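Phosphosugar isomerase (Escherichia coli O6:H1, PDB 5UQI) probably interconverts arabinose 5-phosphate and ribulose 5-phosphate as a sugar isomerase domain protein of the GutQ/KpsF subfamily, and binds arabinose 5-phosphate. Local coordinates at residues Lys45-Arg59 with Phe65-Thr78. Numbering follows the deposited sequence.
Sequences KVVFIGVGKSGIIAR and FASTGTPSFFVHGT. With A5P (arabinose-5-phosphate), chain B.
Strands 46-50 and 72-76 run parallel, their axes 4.6 Å apart, and helix 52-67 links them in the beta-alpha-beta crossover that places 72-76 at the edge of the SIS-domain sheet within this chain. The ladder passes from Val46 N to Pro71 O, then from Phe48 N to Phe73 O, and Val75 N meets Phe48 O at 2.8 Å. Val46 O is gripped from opposite faces of its plane by Phe73 N and by Ser72 OG, the latter at 2.8 Å. Ser72 OG points away from its backbone N (chi1 -180°), which brings it to the edge of the Phe48 ring, in the ring plane. On the helix-covered face, Phe48 drives its edge into the face of Phe65 in a T-shaped stack, Phe48 CZ over the centre of the Phe65 ring. Farther along, Phe74 extends alongside helix 52-67, where Ala58 CB meets its CE1 at 3.6 Å. Val47 and Val75 pack on the other face, where Val47 CG2 touches Phe73 CE1 at 3.6 Å. Near the helix start, Ser54 OG hydrogen-bonds A5P O1P at 2.6 Å. Gly77 N donates to Gly50 O from above the carbonyl plane, and Val51 CG1 rests over the His76 ring, 3.9 Å from its centroid.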
loop_
_atom_site.group_PDB
_atom_site.type_symbol
_atom_site.label_atom_id
_atom_site.label_comp_id
_atom_site.label_asym_id
_atom_site.label_seq_id
_atom_site.Cartn_x
_atom_site.Cartn_y
_atom_site.Cartn_z
ATOM N N LYS A 45 -5.923 -6.326 13.619
ATOM C CA LYS A 45 -5.698 -6.531 12.207
ATOM C C LYS A 45 -5.073 -5.296 11.566
ATOM O O LYS A 45 -5.216 -4.189 12.085
ATOM C CB LYS A 45 -7.054 -6.792 11.553
ATOM C CG LYS A 45 -7.664 -8.078 12.174
ATOM C CD LYS A 45 -8.658 -8.779 11.272
ATOM C CE LYS A 45 -9.564 -9.659 12.094
ATOM N NZ LYS A 45 -8.885 -10.924 12.447
ATOM N N VAL A 46 -4.350 -5.501 10.460
ATOM C CA VAL A 46 -3.862 -4.408 9.631
ATOM C C VAL A 46 -4.947 -4.075 8.609
ATOM O O VAL A 46 -5.289 -4.913 7.798
ATOM C CB VAL A 46 -2.507 -4.743 8.944
ATOM C CG1 VAL A 46 -2.039 -3.625 8.030
ATOM C CG2 VAL A 46 -1.450 -5.118 10.011
ATOM N N VAL A 47 -5.490 -2.864 8.702
ATOM C CA VAL A 47 -6.645 -2.516 7.827
ATOM C C VAL A 47 -6.122 -1.602 6.768
ATOM O O VAL A 47 -5.584 -0.522 7.054
ATOM C CB VAL A 47 -7.743 -1.828 8.621
ATOM C CG1 VAL A 47 -8.889 -1.428 7.686
ATOM C CG2 VAL A 47 -8.226 -2.721 9.748
ATOM N N PHE A 48 -6.248 -2.036 5.500
ATOM C CA PHE A 48 -5.790 -1.204 4.381
ATOM C C PHE A 48 -6.974 -0.423 3.832
ATOM O O PHE A 48 -8.067 -0.995 3.654
ATOM C CB PHE A 48 -5.247 -2.090 3.226
ATOM C CG PHE A 48 -3.878 -2.629 3.456
ATOM C CD1 PHE A 48 -3.702 -3.830 4.147
ATOM C CD2 PHE A 48 -2.764 -1.943 2.896
ATOM C CE1 PHE A 48 -2.386 -4.340 4.358
ATOM C CE2 PHE A 48 -1.458 -2.461 3.093
ATOM C CZ PHE A 48 -1.291 -3.673 3.764
ATOM N N ILE A 49 -6.736 0.865 3.534
ATOM C CA ILE A 49 -7.820 1.703 3.003
ATOM C C ILE A 49 -7.277 2.406 1.769
ATOM O O ILE A 49 -6.156 2.975 1.752
ATOM C CB ILE A 49 -8.236 2.807 4.061
ATOM C CG1 ILE A 49 -8.772 2.117 5.307
ATOM C CG2 ILE A 49 -9.271 3.744 3.418
ATOM C CD1 ILE A 49 -9.279 3.120 6.387
ATOM N N GLY A 50 -8.093 2.421 0.692
ATOM C CA GLY A 50 -7.719 3.101 -0.572
ATOM C C GLY A 50 -8.965 3.215 -1.424
ATOM O O GLY A 50 -10.017 2.655 -1.086
ATOM N N VAL A 51 -8.809 3.991 -2.498
ATOM C CA VAL A 51 -9.856 4.059 -3.545
ATOM C C VAL A 51 -9.174 4.042 -4.901
ATOM O O VAL A 51 -7.935 4.186 -4.983
ATOM C CB VAL A 51 -10.739 5.344 -3.448
ATOM C CG1 VAL A 51 -11.497 5.407 -2.073
ATOM C CG2 VAL A 51 -9.952 6.611 -3.758
ATOM N N GLY A 52 -9.946 3.820 -5.969
ATOM C CA GLY A 52 -9.278 3.791 -7.302
ATOM C C GLY A 52 -8.246 2.676 -7.426
ATOM O O GLY A 52 -8.377 1.645 -6.813
ATOM N N LYS A 53 -7.222 2.934 -8.251
ATOM C CA LYS A 53 -6.227 1.866 -8.480
ATOM C C LYS A 53 -5.422 1.604 -7.219
ATOM O O LYS A 53 -5.097 0.453 -6.926
ATOM C CB LYS A 53 -5.281 2.212 -9.617
ATOM C CG LYS A 53 -5.950 2.633 -10.903
ATOM C CD LYS A 53 -6.956 1.672 -11.484
ATOM C CE LYS A 53 -7.463 2.216 -12.848
ATOM N NZ LYS A 53 -8.344 3.415 -12.565
ATOM N N SER A 54 -5.207 2.641 -6.393
ATOM C CA SER A 54 -4.565 2.428 -5.073
ATOM C C SER A 54 -5.363 1.465 -4.228
ATOM O O SER A 54 -4.760 0.632 -3.513
ATOM C CB SER A 54 -4.502 3.759 -4.264
ATOM O OG SER A 54 -3.490 4.484 -4.747
ATOM N N GLY A 55 -6.685 1.590 -4.267
ATOM C CA GLY A 55 -7.592 0.733 -3.491
ATOM C C GLY A 55 -7.481 -0.719 -3.992
ATOM O O GLY A 55 -7.593 -1.607 -3.200
ATOM N N ILE A 56 -7.332 -0.913 -5.303
ATOM C CA ILE A 56 -7.223 -2.297 -5.810
ATOM C C ILE A 56 -5.886 -2.902 -5.343
ATOM O O ILE A 56 -5.852 -4.053 -4.886
ATOM C CB ILE A 56 -7.384 -2.368 -7.336
ATOM C CG1 ILE A 56 -8.745 -1.825 -7.710
ATOM C CG2 ILE A 56 -7.248 -3.852 -7.736
ATOM C CD1 ILE A 56 -8.902 -1.575 -9.217
ATOM N N ILE A 57 -4.819 -2.094 -5.403
ATOM C CA ILE A 57 -3.524 -2.588 -4.827
ATOM C C ILE A 57 -3.664 -2.827 -3.303
ATOM O O ILE A 57 -3.108 -3.820 -2.805
ATOM C CB ILE A 57 -2.392 -1.581 -5.140
ATOM C CG1 ILE A 57 -2.205 -1.497 -6.660
ATOM C CG2 ILE A 57 -1.098 -2.049 -4.450
ATOM C CD1 ILE A 57 -2.026 -2.792 -7.420
ATOM N N ALA A 58 -4.386 -1.960 -2.590
ATOM C CA ALA A 58 -4.643 -2.136 -1.145
ATOM C C ALA A 58 -5.351 -3.464 -0.884
ATOM O O ALA A 58 -5.009 -4.186 0.058
ATOM C CB ALA A 58 -5.479 -0.962 -0.620
ATOM N N ARG A 59 -6.317 -3.833 -1.752
ATOM C CA ARG A 59 -7.014 -5.155 -1.638
ATOM C C ARG A 59 -5.965 -6.284 -1.808
ATOM O O ARG A 59 -6.021 -7.270 -1.050
ATOM C CB ARG A 59 -8.109 -5.362 -2.720
ATOM C CG ARG A 59 -9.381 -4.664 -2.473
ATOM C CD ARG A 59 -10.401 -4.975 -3.609
ATOM N NE ARG A 59 -10.601 -3.741 -4.406
ATOM C CZ ARG A 59 -11.691 -2.959 -4.471
ATOM N NH1 ARG A 59 -12.791 -3.236 -3.766
ATOM N NH2 ARG A 59 -11.689 -1.875 -5.276
ATOM N N PHE A 65 -0.841 -9.891 2.942
ATOM C CA PHE A 65 -0.479 -9.893 4.366
ATOM C C PHE A 65 -1.152 -11.065 5.039
ATOM O O PHE A 65 -0.502 -11.840 5.763
ATOM C CB PHE A 65 -0.984 -8.566 5.055
ATOM C CG PHE A 65 0.031 -7.443 5.036
ATOM C CD1 PHE A 65 0.710 -7.016 3.852
ATOM C CD2 PHE A 65 0.210 -6.747 6.207
ATOM C CE1 PHE A 65 1.678 -5.994 3.916
ATOM C CE2 PHE A 65 1.136 -5.693 6.250
ATOM C CZ PHE A 65 1.848 -5.333 5.121
ATOM N N ALA A 66 -2.463 -11.253 4.808
ATOM C CA ALA A 66 -3.187 -12.308 5.511
ATOM C C ALA A 66 -2.658 -13.703 5.168
ATOM O O ALA A 66 -2.526 -14.586 6.076
ATOM C CB ALA A 66 -4.664 -12.244 5.147
ATOM N N SER A 67 -2.383 -13.909 3.902
ATOM C CA SER A 67 -1.975 -15.248 3.383
ATOM C C SER A 67 -0.591 -15.598 3.864
ATOM O O SER A 67 -0.274 -16.798 3.835
ATOM C CB SER A 67 -2.023 -15.277 1.873
ATOM O OG SER A 67 -1.132 -14.411 1.315
ATOM N N THR A 68 0.162 -14.613 4.315
ATOM C CA THR A 68 1.550 -14.853 4.781
ATOM C C THR A 68 1.668 -14.633 6.274
ATOM O O THR A 68 2.812 -14.546 6.757
ATOM C CB THR A 68 2.540 -13.999 4.027
ATOM O OG1 THR A 68 2.262 -12.612 4.248
ATOM C CG2 THR A 68 2.500 -14.254 2.495
ATOM N N GLY A 69 0.562 -14.567 7.010
ATOM C CA GLY A 69 0.591 -14.603 8.463
ATOM C C GLY A 69 0.328 -13.342 9.255
ATOM O O GLY A 69 0.445 -13.351 10.461
ATOM N N THR A 70 -0.030 -12.249 8.565
ATOM C CA THR A 70 -0.380 -11.009 9.264
ATOM C C THR A 70 -1.895 -10.706 8.998
ATOM O O THR A 70 -2.183 -10.212 7.919
ATOM C CB THR A 70 0.500 -9.877 8.724
ATOM O OG1 THR A 70 1.894 -10.219 8.947
ATOM C CG2 THR A 70 0.167 -8.561 9.442
ATOM N N PRO A 71 -2.805 -10.969 9.953
ATOM C CA PRO A 71 -4.234 -10.799 9.725
ATOM C C PRO A 71 -4.452 -9.340 9.255
ATOM O O PRO A 71 -4.013 -8.383 9.913
ATOM C CB PRO A 71 -4.874 -11.106 11.074
ATOM C CG PRO A 71 -3.952 -12.287 11.524
ATOM C CD PRO A 71 -2.584 -11.765 11.190
ATOM N N SER A 72 -5.228 -9.223 8.188
ATOM C CA SER A 72 -5.376 -7.926 7.488
ATOM C C SER A 72 -6.622 -8.013 6.643
ATOM O O SER A 72 -6.971 -9.074 6.188
ATOM C CB SER A 72 -4.187 -7.766 6.560
ATOM O OG SER A 72 -4.224 -6.570 5.847
ATOM N N PHE A 73 -7.288 -6.887 6.409
ATOM C CA PHE A 73 -8.335 -6.838 5.403
ATOM C C PHE A 73 -8.423 -5.397 4.862
ATOM O O PHE A 73 -7.770 -4.488 5.362
ATOM C CB PHE A 73 -9.726 -7.293 5.968
ATOM C CG PHE A 73 -10.277 -6.424 7.102
ATOM C CD1 PHE A 73 -9.760 -6.495 8.404
ATOM C CD2 PHE A 73 -11.339 -5.520 6.847
ATOM C CE1 PHE A 73 -10.294 -5.680 9.413
ATOM C CE2 PHE A 73 -11.896 -4.693 7.856
ATOM C CZ PHE A 73 -11.361 -4.775 9.155
ATOM N N PHE A 74 -9.228 -5.256 3.809
ATOM C CA PHE A 74 -9.354 -4.005 3.091
ATOM C C PHE A 74 -10.696 -3.367 3.362
ATOM O O PHE A 74 -11.745 -4.045 3.364
ATOM C CB PHE A 74 -9.254 -4.360 1.577
ATOM C CG PHE A 74 -9.628 -3.185 0.691
ATOM C CD1 PHE A 74 -8.773 -2.086 0.567
ATOM C CD2 PHE A 74 -10.849 -3.195 -0.039
ATOM C CE1 PHE A 74 -9.106 -1.005 -0.296
ATOM C CE2 PHE A 74 -11.144 -2.064 -0.887
ATOM C CZ PHE A 74 -10.294 -1.009 -1.004
ATOM N N VAL A 75 -10.665 -2.013 3.520
ATOM C CA VAL A 75 -11.883 -1.187 3.613
ATOM C C VAL A 75 -11.748 -0.119 2.575
ATOM O O VAL A 75 -10.776 0.659 2.542
ATOM C CB VAL A 75 -12.010 -0.565 5.010
ATOM C CG1 VAL A 75 -13.162 0.440 5.009
ATOM C CG2 VAL A 75 -12.285 -1.645 6.061
ATOM N N HIS A 76 -12.733 -0.052 1.675
ATOM C CA HIS A 76 -12.698 1.022 0.660
ATOM C C HIS A 76 -12.918 2.374 1.283
ATOM O O HIS A 76 -13.735 2.508 2.179
ATOM C CB HIS A 76 -13.808 0.686 -0.351
ATOM C CG HIS A 76 -13.804 1.573 -1.554
ATOM N ND1 HIS A 76 -14.475 2.798 -1.551
ATOM C CD2 HIS A 76 -13.240 1.444 -2.779
ATOM C CE1 HIS A 76 -14.299 3.374 -2.729
ATOM N NE2 HIS A 76 -13.605 2.550 -3.508
ATOM N N GLY A 77 -12.171 3.384 0.804
ATOM C CA GLY A 77 -12.227 4.710 1.485
ATOM C C GLY A 77 -13.621 5.343 1.465
ATOM O O GLY A 77 -14.055 5.986 2.435
ATOM N N THR A 78 -14.403 5.159 0.388
ATOM C CA THR A 78 -15.785 5.677 0.396
ATOM C C THR A 78 -16.675 4.846 1.250
ATOM O O THR A 78 -17.479 5.365 2.013
ATOM C CB THR A 78 -16.360 5.661 -1.055
ATOM O OG1 THR A 78 -15.625 6.690 -1.740
ATOM C CG2 THR A 78 -17.843 6.025 -1.091
HETATM C C1 A5P B . -7.166 7.131 -10.791
HETATM O O1 A5P B . -6.217 6.948 -11.431
HETATM C C2 A5P B . -7.386 6.219 -9.672
HETATM O O2 A5P B . -7.476 4.876 -10.027
HETATM C C3 A5P B . -6.296 6.580 -8.759
HETATM O O3 A5P B . -5.623 5.457 -8.176
HETATM C C4 A5P B . -7.233 7.325 -7.845
HETATM O O4 A5P B . -7.576 8.576 -8.416
HETATM C C5 A5P B . -6.666 7.528 -6.473
HETATM O O5 A5P B . -5.560 8.343 -6.573
HETATM P P A5P B . -4.570 8.279 -5.321
HETATM O O1P A5P B . -3.707 7.008 -5.405
HETATM O O2P A5P B . -3.689 9.618 -5.546
HETATM O O3P A5P B . -5.377 8.211 -4.125
#